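Local coordinates for protein chaperone SycD (Chlamydia pneumoniae, PDB 4NRH) that binds the gatekeeper protein CopN and probably acts as a type III secretion chaperone of the LcrH/SycD family, at residues 92-98 and 123-127. Sequence-based numbering, arbitrary orientation.
Sequences FVSKFWF and LRDKD
S94 OG is gripped side-on by two nitrogens of R124: NE and NH2 each donate to it at 3.0 Å, and each N-H...O angle is 144°. Such bent angles are those expected when two donors share one acceptor, here an oxygen lying close to the guanidinium plane. A chi1 of 61° sets OG between the backbone N and the carbonyl carbon of S94, where it faces this edge. The third nitrogen, R124 NH1, turns to D127 OD2 and forms a salt bridge with it at 2.7 Å, straighter and almost exactly in plane. Both carboxylate oxygens are engaged, since D127 OD1 caps the N of Y129 at the start of helix 129-140. F98 crosses the arginine at about a right angle, CD2 lying 3.5 Å from R124 NH1; the ring and guanidinium planes are 68° apart, so the two do not stack. One residue earlier in the chain than the arginine, L123 CD1 packs 3.6 Å from W97 CD1, and L123 CD2 approaches F92 CD1 at 4.3 Å. The indole, whose NE1 bonds to P91 O, also meets H115 on helix 110-123. Within a tetratricopeptide repeat the contact thus joins the start of helix 94-106 to the type I turn R124-D127 that follows helix 110-123. With S94 OG and D127 OD2 as in-plane partners on separate nitrogens, the guanidinium's rotation is probably restrained, and its charge is probably largely balanced by D127.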
loop_
_atom_site.group_PDB
_atom_site.type_symbol
_atom_site.label_atom_id
_atom_site.label_comp_id
_atom_site.label_asym_id
_atom_site.label_seq_id
_atom_site.Cartn_x
_atom_site.Cartn_y
_atom_site.Cartn_z
ATOM N N PHE D 92 -13.420 -12.128 13.341
ATOM C CA PHE D 92 -14.289 -13.127 13.956
ATOM C C PHE D 92 -14.233 -13.080 15.479
ATOM O O PHE D 92 -14.856 -13.897 16.155
ATOM C CB PHE D 92 -13.928 -14.528 13.455
ATOM C CG PHE D 92 -14.066 -14.689 11.969
ATOM C CD1 PHE D 92 -15.311 -14.885 11.395
ATOM C CD2 PHE D 92 -12.954 -14.642 11.145
ATOM C CE1 PHE D 92 -15.446 -15.030 10.028
ATOM C CE2 PHE D 92 -13.082 -14.788 9.776
ATOM C CZ PHE D 92 -14.331 -14.981 9.218
ATOM N N VAL D 93 -13.488 -12.118 16.016
ATOM C CA VAL D 93 -13.459 -11.905 17.457
ATOM C C VAL D 93 -14.511 -10.866 17.828
ATOM O O VAL D 93 -14.372 -9.687 17.506
ATOM C CB VAL D 93 -12.077 -11.444 17.943
ATOM C CG1 VAL D 93 -12.066 -11.309 19.459
ATOM C CG2 VAL D 93 -11.001 -12.417 17.480
ATOM N N SER D 94 -15.564 -11.318 18.500
ATOM C CA SER D 94 -16.743 -10.492 18.745
ATOM C C SER D 94 -16.472 -9.266 19.614
ATOM O O SER D 94 -17.096 -8.221 19.427
ATOM C CB SER D 94 -17.845 -11.335 19.388
ATOM O OG SER D 94 -17.425 -11.851 20.638
ATOM N N LYS D 95 -15.546 -9.390 20.560
ATOM C CA LYS D 95 -15.242 -8.278 21.456
ATOM C C LYS D 95 -14.509 -7.150 20.732
ATOM O O LYS D 95 -14.517 -6.008 21.189
ATOM C CB LYS D 95 -14.430 -8.757 22.663
ATOM C CG LYS D 95 -12.983 -9.104 22.376
ATOM C CD LYS D 95 -12.286 -9.542 23.656
ATOM C CE LYS D 95 -10.808 -9.809 23.428
ATOM N NZ LYS D 95 -10.128 -10.239 24.682
ATOM N N PHE D 96 -13.875 -7.469 19.606
ATOM C CA PHE D 96 -13.232 -6.442 18.789
ATOM C C PHE D 96 -14.291 -5.529 18.181
ATOM O O PHE D 96 -14.192 -4.306 18.257
ATOM C CB PHE D 96 -12.379 -7.061 17.676
ATOM C CG PHE D 96 -11.146 -7.773 18.166
ATOM C CD1 PHE D 96 -10.782 -7.737 19.503
ATOM C CD2 PHE D 96 -10.342 -8.471 17.277
ATOM C CE1 PHE D 96 -9.648 -8.394 19.946
ATOM C CE2 PHE D 96 -9.206 -9.129 17.715
ATOM C CZ PHE D 96 -8.859 -9.089 19.050
ATOM N N TRP D 97 -15.306 -6.142 17.580
ATOM C CA TRP D 97 -16.429 -5.409 17.007
ATOM C C TRP D 97 -17.231 -4.658 18.067
ATOM O O TRP D 97 -17.704 -3.547 17.827
ATOM C CB TRP D 97 -17.353 -6.364 16.251
ATOM C CG TRP D 97 -16.846 -6.785 14.908
ATOM C CD1 TRP D 97 -16.231 -7.962 14.595
ATOM C CD2 TRP D 97 -16.940 -6.043 13.688
ATOM N NE1 TRP D 97 -15.926 -7.993 13.255
ATOM C CE2 TRP D 97 -16.350 -6.825 12.676
ATOM C CE3 TRP D 97 -17.462 -4.790 13.352
ATOM C CZ2 TRP D 97 -16.272 -6.399 11.353
ATOM C CZ3 TRP D 97 -17.379 -4.366 12.040
ATOM C CH2 TRP D 97 -16.787 -5.167 11.056
ATOM N N PHE D 98 -17.385 -5.273 19.235
ATOM C CA PHE D 98 -18.193 -4.695 20.303
ATOM C C PHE D 98 -17.533 -3.432 20.845
ATOM O O PHE D 98 -18.190 -2.410 21.040
ATOM C CB PHE D 98 -18.404 -5.709 21.430
ATOM C CG PHE D 98 -19.671 -5.496 22.212
ATOM C CD1 PHE D 98 -20.520 -4.440 21.919
ATOM C CD2 PHE D 98 -20.012 -6.354 23.245
ATOM C CE1 PHE D 98 -21.684 -4.245 22.638
ATOM C CE2 PHE D 98 -21.177 -6.163 23.969
ATOM C CZ PHE D 98 -22.012 -5.109 23.665
ATOM N N LEU D 123 -21.819 -12.743 15.397
ATOM C CA LEU D 123 -20.715 -13.535 15.927
ATOM C C LEU D 123 -21.039 -14.110 17.304
ATOM O O LEU D 123 -20.423 -15.082 17.742
ATOM C CB LEU D 123 -19.445 -12.685 16.002
ATOM C CG LEU D 123 -18.914 -12.129 14.678
ATOM C CD1 LEU D 123 -17.728 -11.205 14.921
ATOM C CD2 LEU D 123 -18.537 -13.253 13.722
ATOM N N ARG D 124 -22.009 -13.502 17.981
ATOM C CA ARG D 124 -22.307 -13.835 19.370
ATOM C C ARG D 124 -23.819 -13.843 19.590
ATOM O O ARG D 124 -24.365 -12.959 20.251
ATOM C CB ARG D 124 -21.629 -12.834 20.307
ATOM C CG ARG D 124 -21.390 -13.332 21.719
ATOM C CD ARG D 124 -21.134 -12.159 22.653
ATOM N NE ARG D 124 -19.804 -11.585 22.491
ATOM C CZ ARG D 124 -19.409 -10.451 23.062
ATOM N NH1 ARG D 124 -20.246 -9.767 23.830
ATOM N NH2 ARG D 124 -18.179 -9.997 22.862
ATOM N N ASP D 125 -24.484 -14.846 19.022
ATOM C CA ASP D 125 -25.944 -14.891 18.952
ATOM C C ASP D 125 -26.660 -14.855 20.305
ATOM O O ASP D 125 -27.745 -14.284 20.419
ATOM C CB ASP D 125 -26.381 -16.147 18.190
ATOM C CG ASP D 125 -27.832 -16.087 17.751
ATOM O OD1 ASP D 125 -28.376 -14.968 17.642
ATOM O OD2 ASP D 125 -28.428 -17.160 17.519
ATOM N N LYS D 126 -26.063 -15.463 21.324
ATOM C CA LYS D 126 -26.729 -15.591 22.620
ATOM C C LYS D 126 -26.768 -14.289 23.420
ATOM O O LYS D 126 -27.591 -14.135 24.321
ATOM C CB LYS D 126 -26.053 -16.683 23.454
ATOM C CG LYS D 126 -26.194 -18.082 22.874
ATOM C CD LYS D 126 -25.445 -19.107 23.710
ATOM C CE LYS D 126 -25.584 -20.505 23.128
ATOM N NZ LYS D 126 -24.747 -21.500 23.855
ATOM N N ASP D 127 -25.878 -13.359 23.089
ATOM C CA ASP D 127 -25.758 -12.107 23.833
ATOM C C ASP D 127 -26.854 -11.112 23.449
ATOM O O ASP D 127 -26.971 -10.732 22.284
ATOM C CB ASP D 127 -24.380 -11.488 23.592
ATOM C CG ASP D 127 -24.001 -10.457 24.639
ATOM O OD1 ASP D 127 -24.869 -10.060 25.442
ATOM O OD2 ASP D 127 -22.827 -10.032 24.653
#